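Local coordinates for protein ribosomal RNA small subunit methyltransferase D (Escherichia coli, PDB 2FPO) that methylates guanine 966 of 16S rRNA at N2 within the assembled 30S particle, using S-adenosyl-L-methionine as methyl donor, at residues A[79-84]-A[106-111]; A[55-60]-A[121-126]. All coordinates share one frame; numbering follows the deposited sequence.

Contact 1: A[79-84]-A[106-111]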
loop_
_atom_site.group_PDB
_atom_site.type_symbol
_atom_site.label_atom_id
_atom_site.label_comp_id
_atom_site.label_asym_id
_atom_site.label_seq_id
_atom_site.Cartn_x
_atom_site.Cartn_y
_atom_site.Cartn_z
ATOM N N GLY A 79 9.290 0.308 -8.656
ATOM C CA GLY A 79 9.205 -1.026 -8.065
ATOM C C GLY A 79 8.204 -1.095 -6.910
ATOM O O GLY A 79 7.820 -0.058 -6.340
ATOM N N ALA A 80 7.773 -2.320 -6.605
ATOM C CA ALA A 80 6.822 -2.579 -5.515
ATOM C C ALA A 80 7.123 -3.893 -4.821
ATOM O O ALA A 80 7.200 -4.961 -5.451
ATOM C CB ALA A 80 5.395 -2.580 -6.011
ATOM N N THR A 81 7.284 -3.803 -3.515
ATOM C CA THR A 81 7.378 -4.982 -2.677
ATOM C C THR A 81 6.008 -5.146 -2.011
ATOM O O THR A 81 5.479 -4.206 -1.386
ATOM C CB THR A 81 8.489 -4.821 -1.650
ATOM O OG1 THR A 81 9.731 -4.725 -2.352
ATOM C CG2 THR A 81 8.524 -6.015 -0.666
ATOM N N LEU A 82 5.425 -6.323 -2.213
ATOM C CA LEU A 82 4.039 -6.571 -1.825
ATOM C C LEU A 82 4.004 -7.659 -0.746
ATOM O O LEU A 82 4.380 -8.782 -1.002
ATOM C CB LEU A 82 3.199 -6.993 -3.045
ATOM C CG LEU A 82 3.286 -6.043 -4.266
ATOM C CD1 LEU A 82 2.569 -6.631 -5.485
ATOM C CD2 LEU A 82 2.739 -4.653 -3.951
ATOM N N ILE A 83 3.542 -7.305 0.447
ATOM C CA ILE A 83 3.605 -8.200 1.602
ATOM C C ILE A 83 2.196 -8.760 1.893
ATOM O O ILE A 83 1.238 -7.996 1.989
ATOM C CB ILE A 83 4.123 -7.507 2.905
ATOM C CG1 ILE A 83 5.402 -6.677 2.670
ATOM C CG2 ILE A 83 4.368 -8.586 4.021
ATOM C CD1 ILE A 83 6.507 -7.468 1.943
ATOM N N GLU A 84 2.082 -10.082 2.003
ATOM C CA GLU A 84 0.768 -10.682 2.147
ATOM C C GLU A 84 0.844 -11.948 2.963
ATOM O O GLU A 84 1.546 -12.886 2.590
ATOM C CB GLU A 84 0.097 -10.916 0.772
ATOM C CG GLU A 84 -1.241 -11.767 0.839
ATOM C CD GLU A 84 -2.312 -11.121 1.722
ATOM O OE1 GLU A 84 -2.464 -9.859 1.646
ATOM O OE2 GLU A 84 -2.978 -11.844 2.527
ATOM N N ARG A 106 7.932 -7.866 -6.270
ATOM C CA ARG A 106 8.134 -9.140 -5.601
ATOM C C ARG A 106 7.006 -9.295 -4.579
ATOM O O ARG A 106 6.378 -8.307 -4.126
ATOM C CB ARG A 106 9.467 -9.176 -4.863
ATOM C CG ARG A 106 9.592 -8.114 -3.775
ATOM C CD ARG A 106 10.709 -8.501 -2.785
ATOM N NE ARG A 106 12.057 -8.398 -3.401
ATOM C CZ ARG A 106 12.758 -7.271 -3.533
ATOM N NH1 ARG A 106 13.999 -7.312 -4.071
ATOM N NH2 ARG A 106 12.249 -6.108 -3.124
ATOM N N VAL A 107 6.738 -10.527 -4.219
ATOM C CA VAL A 107 5.688 -10.799 -3.269
ATOM C C VAL A 107 6.353 -11.570 -2.187
ATOM O O VAL A 107 7.033 -12.588 -2.445
ATOM C CB VAL A 107 4.566 -11.661 -3.902
ATOM C CG1 VAL A 107 3.531 -12.060 -2.853
ATOM C CG2 VAL A 107 3.918 -10.915 -5.119
ATOM N N VAL A 108 6.125 -11.126 -0.965
ATOM C CA VAL A 108 6.636 -11.822 0.185
ATOM C C VAL A 108 5.431 -12.341 1.011
ATOM O O VAL A 108 4.548 -11.569 1.423
ATOM C CB VAL A 108 7.513 -10.884 1.064
ATOM C CG1 VAL A 108 7.967 -11.592 2.321
ATOM C CG2 VAL A 108 8.753 -10.302 0.278
ATOM N N ASN A 109 5.433 -13.645 1.264
ATOM C CA ASN A 109 4.329 -14.284 1.989
ATOM C C ASN A 109 4.667 -14.185 3.460
ATOM O O ASN A 109 5.331 -15.051 4.009
ATOM C CB ASN A 109 4.156 -15.742 1.547
ATOM C CG ASN A 109 2.976 -16.447 2.259
ATOM O OD1 ASN A 109 2.110 -15.803 2.885
ATOM N ND2 ASN A 109 2.947 -17.762 2.156
ATOM N N SER A 110 4.238 -13.105 4.098
ATOM C CA SER A 110 4.591 -12.889 5.508
ATOM C C SER A 110 3.517 -12.019 6.119
ATOM O O SER A 110 2.892 -11.196 5.420
ATOM C CB SER A 110 5.958 -12.162 5.634
ATOM O OG SER A 110 6.232 -11.816 7.011
ATOM N N ASN A 111 3.308 -12.165 7.405
ATOM C CA ASN A 111 2.592 -11.124 8.129
ATOM C C ASN A 111 3.474 -9.861 8.243
ATOM O O ASN A 111 4.719 -9.951 8.227
ATOM C CB ASN A 111 2.125 -11.643 9.508
ATOM C CG ASN A 111 3.276 -11.872 10.478
ATOM O OD1 ASN A 111 3.603 -10.997 11.260
ATOM N ND2 ASN A 111 3.939 -13.016 10.371
#

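Contact 2: A[55-60]-A[121-126]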
loop_
_atom_site.group_PDB
_atom_site.type_symbol
_atom_site.label_atom_id
_atom_site.label_comp_id
_atom_site.label_asym_id
_atom_site.label_seq_id
_atom_site.Cartn_x
_atom_site.Cartn_y
_atom_site.Cartn_z
ATOM N N ASP A 55 8.347 6.294 -11.116
ATOM C CA ASP A 55 9.638 5.894 -10.572
ATOM C C ASP A 55 9.689 5.800 -9.065
ATOM O O ASP A 55 10.774 5.753 -8.516
ATOM C CB ASP A 55 10.816 6.777 -11.064
ATOM C CG ASP A 55 11.120 6.609 -12.552
ATOM O OD1 ASP A 55 10.707 5.609 -13.158
ATOM O OD2 ASP A 55 11.812 7.486 -13.111
ATOM N N ALA A 56 8.538 5.785 -8.396
ATOM C CA ALA A 56 8.492 5.567 -6.940
ATOM C C ALA A 56 8.803 4.123 -6.559
ATOM O O ALA A 56 8.458 3.204 -7.292
ATOM C CB ALA A 56 7.118 5.957 -6.366
ATOM N N GLN A 57 9.453 3.938 -5.406
ATOM C CA GLN A 57 9.560 2.636 -4.770
ATOM C C GLN A 57 8.418 2.519 -3.762
ATOM O O GLN A 57 8.293 3.345 -2.834
ATOM C CB GLN A 57 10.929 2.475 -4.103
ATOM C CG GLN A 57 11.957 1.730 -4.996
ATOM C CD GLN A 57 11.656 0.205 -5.168
ATOM O OE1 GLN A 57 12.251 -0.454 -6.027
ATOM N NE2 GLN A 57 10.734 -0.342 -4.351
ATOM N N CYS A 58 7.594 1.485 -3.946
ATOM C CA CYS A 58 6.360 1.280 -3.178
ATOM C C CYS A 58 6.386 0.010 -2.344
ATOM O O CYS A 58 6.875 -1.048 -2.766
ATOM C CB CYS A 58 5.132 1.227 -4.106
ATOM S SG CYS A 58 5.005 2.634 -5.222
ATOM N N LEU A 59 5.854 0.119 -1.147
ATOM C CA LEU A 59 5.719 -1.057 -0.303
ATOM C C LEU A 59 4.248 -1.178 0.092
ATOM O O LEU A 59 3.652 -0.232 0.602
ATOM C CB LEU A 59 6.656 -0.909 0.910
ATOM C CG LEU A 59 6.457 -1.901 2.064
ATOM C CD1 LEU A 59 6.995 -3.287 1.608
ATOM C CD2 LEU A 59 7.161 -1.348 3.317
ATOM N N ASP A 60 3.650 -2.341 -0.155
ATOM C CA ASP A 60 2.271 -2.603 0.273
ATOM C C ASP A 60 2.307 -3.615 1.433
ATOM O O ASP A 60 2.616 -4.803 1.215
ATOM C CB ASP A 60 1.483 -3.158 -0.904
ATOM C CG ASP A 60 -0.036 -3.086 -0.708
ATOM O OD1 ASP A 60 -0.540 -3.028 0.434
ATOM O OD2 ASP A 60 -0.730 -3.120 -1.727
ATOM N N THR A 121 14.419 -1.113 4.054
ATOM C CA THR A 121 14.948 -0.366 2.936
ATOM C C THR A 121 13.966 0.776 2.619
ATOM O O THR A 121 12.760 0.579 2.716
ATOM C CB THR A 121 15.240 -1.311 1.717
ATOM O OG1 THR A 121 16.005 -0.589 0.759
ATOM C CG2 THR A 121 13.957 -1.846 1.054
ATOM N N PRO A 122 14.475 1.997 2.336
ATOM C CA PRO A 122 13.536 3.122 2.212
ATOM C C PRO A 122 12.610 3.103 0.978
ATOM O O PRO A 122 13.033 2.795 -0.149
ATOM C CB PRO A 122 14.455 4.348 2.186
ATOM C CG PRO A 122 15.768 3.812 1.649
ATOM C CD PRO A 122 15.879 2.422 2.209
ATOM N N HIS A 123 11.346 3.435 1.217
ATOM C CA HIS A 123 10.341 3.550 0.158
ATOM C C HIS A 123 9.738 4.951 0.137
ATOM O O HIS A 123 9.537 5.579 1.191
ATOM C CB HIS A 123 9.224 2.513 0.345
ATOM C CG HIS A 123 9.676 1.096 0.189
ATOM N ND1 HIS A 123 10.338 0.407 1.186
ATOM C CD2 HIS A 123 9.599 0.251 -0.872
ATOM C CE1 HIS A 123 10.616 -0.816 0.755
ATOM N NE2 HIS A 123 10.199 -0.928 -0.497
ATOM N N ASN A 124 9.422 5.404 -1.073
ATOM C CA ASN A 124 8.765 6.670 -1.333
ATOM C C ASN A 124 7.260 6.653 -0.996
ATOM O O ASN A 124 6.692 7.688 -0.579
ATOM C CB ASN A 124 8.933 7.013 -2.824
ATOM C CG ASN A 124 10.380 7.006 -3.259
ATOM O OD1 ASN A 124 11.167 7.892 -2.881
ATOM N ND2 ASN A 124 10.757 5.999 -4.046
ATOM N N ILE A 125 6.628 5.496 -1.199
ATOM C CA ILE A 125 5.178 5.326 -1.004
ATOM C C ILE A 125 4.873 4.022 -0.284
ATOM O O ILE A 125 5.269 2.938 -0.735
ATOM C CB ILE A 125 4.410 5.363 -2.384
ATOM C CG1 ILE A 125 4.657 6.697 -3.125
ATOM C CG2 ILE A 125 2.906 5.017 -2.236
ATOM C CD1 ILE A 125 3.942 6.830 -4.481
ATOM N N VAL A 126 4.137 4.109 0.808
ATOM C CA VAL A 126 3.736 2.901 1.568
ATOM C C VAL A 126 2.234 2.868 1.765
ATOM O O VAL A 126 1.612 3.899 2.097
ATOM C CB VAL A 126 4.476 2.786 2.947
ATOM C CG1 VAL A 126 4.106 1.494 3.717
ATOM C CG2 VAL A 126 5.983 2.873 2.765
HETATM O O HOH W 1 10.731 -2.520 -2.636
#

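Contact 1: A[79-84]-A[106-111]
Thr81, Leu82 and Ile83 pair in parallel with Arg106, Val107 and Val108, in the two strands of a beta-alpha-beta unit whose connecting helix is 87-99. The axes of strands 79-83 and 106-108 approach to 4.8 Å at 24°, close enough for a continuous ladder. Its backbone bonds run from Arg106 N to Ala80 O, Leu82 N to Arg106 O, Val108 N to Leu82 O (2.9 Å) and Glu84 N to Val108 O (2.9 Å); beyond the paired residues, Ser110 N reaches Glu84 O only weakly. Among apolar contacts, Ile83 CD1 lies 3.7 Å from Val108 CB, the two side chains running alongside each other beneath Phe115 of helix 112-116. Ile83 CG2 meets the backbone instead, 3.3 Å from Ser110 O. On the other face sit Leu82 and Val107, the latter against Leu97 of the connecting helix. Glu84, where the ladder runs out, turns its carboxylate outside the pair, to Gly64 N and Asp86 N. Arg106 and Thr81 add a side-chain hydrogen bond. The arginine chain bends at chi3 (70°), which brings the NH2 edge of its guanidinium to the Thr81 hydroxyl, and NH2 donates to Thr81 OG1 at 3.0 Å, with the oxygen 9° out of the guanidinium plane.

Contact 2: A[55-60]-A[121-126]
Gln57 O is gripped by two successive backbone amides: Ile125 N at 3.2 Å in a fairly straight bond, and Asn124 N at 2.9 Å but weakly, its N-H...O angle being 125°. The double grip falls where the chain turns a corner at Asn124. Beyond the corner the pairing is parallel, Cys58 with Ile125 and Leu59 with Val126, and Leu59 N donates to Ile125 O at 2.9 Å. The His123 ring lies over Leu59: CB of the leucine stands 3.6 Å from the ring centroid and 10° off its normal, a CH-pi contact through the face. CG of His123 is anti to its carbonyl carbon (chi1 -66°), which lays the ring across the 57-60 strand. At the ring edge a water lies in plane, 2.7 Å from His123 NE2, and also takes a weak bond from Gln57 NE2, linking two side chains whose planes are steeply inclined to each other. Ala56 CB meets Ile125 CD1 at 3.8 Å and Cys58 SG packs on Ile125 CB, while Ile125 itself packs against Leu49, Val52 and Ile53 of helix 39-53. Leu59 and Val126 run side by side on the other face of the sheet. Such pairing of the first and fourth strands, in a 3-2-1-4-5-7-6 sheet, is the centre of the Rossmann-like methyltransferase fold.

Overall arrangement
Both contacts belong to one mixed seven-stranded sheet, in the order 105-108, 79-83, 57-60, 123-128, 154-161, 184-191, 173-181. Contact 1 joins the first two strands of that order and contact 2 the third and fourth; their centres lie about 12 Å apart. Strands 79-83 and 57-60, one from each contact, are direct neighbours, as probable backbone bonds from Ile83 N to Asp60 O and from Cys58 N to Gly79 O attest. Along the chain, 79-84 and 106-111 both fall between 55-60 and 121-126, so contact 2 closes around contact 1. The two pairings thus account for four consecutive parallel strands, the half of the sheet that in AdoMet-dependent methyltransferases of this class typically carries the cofactor-binding loops.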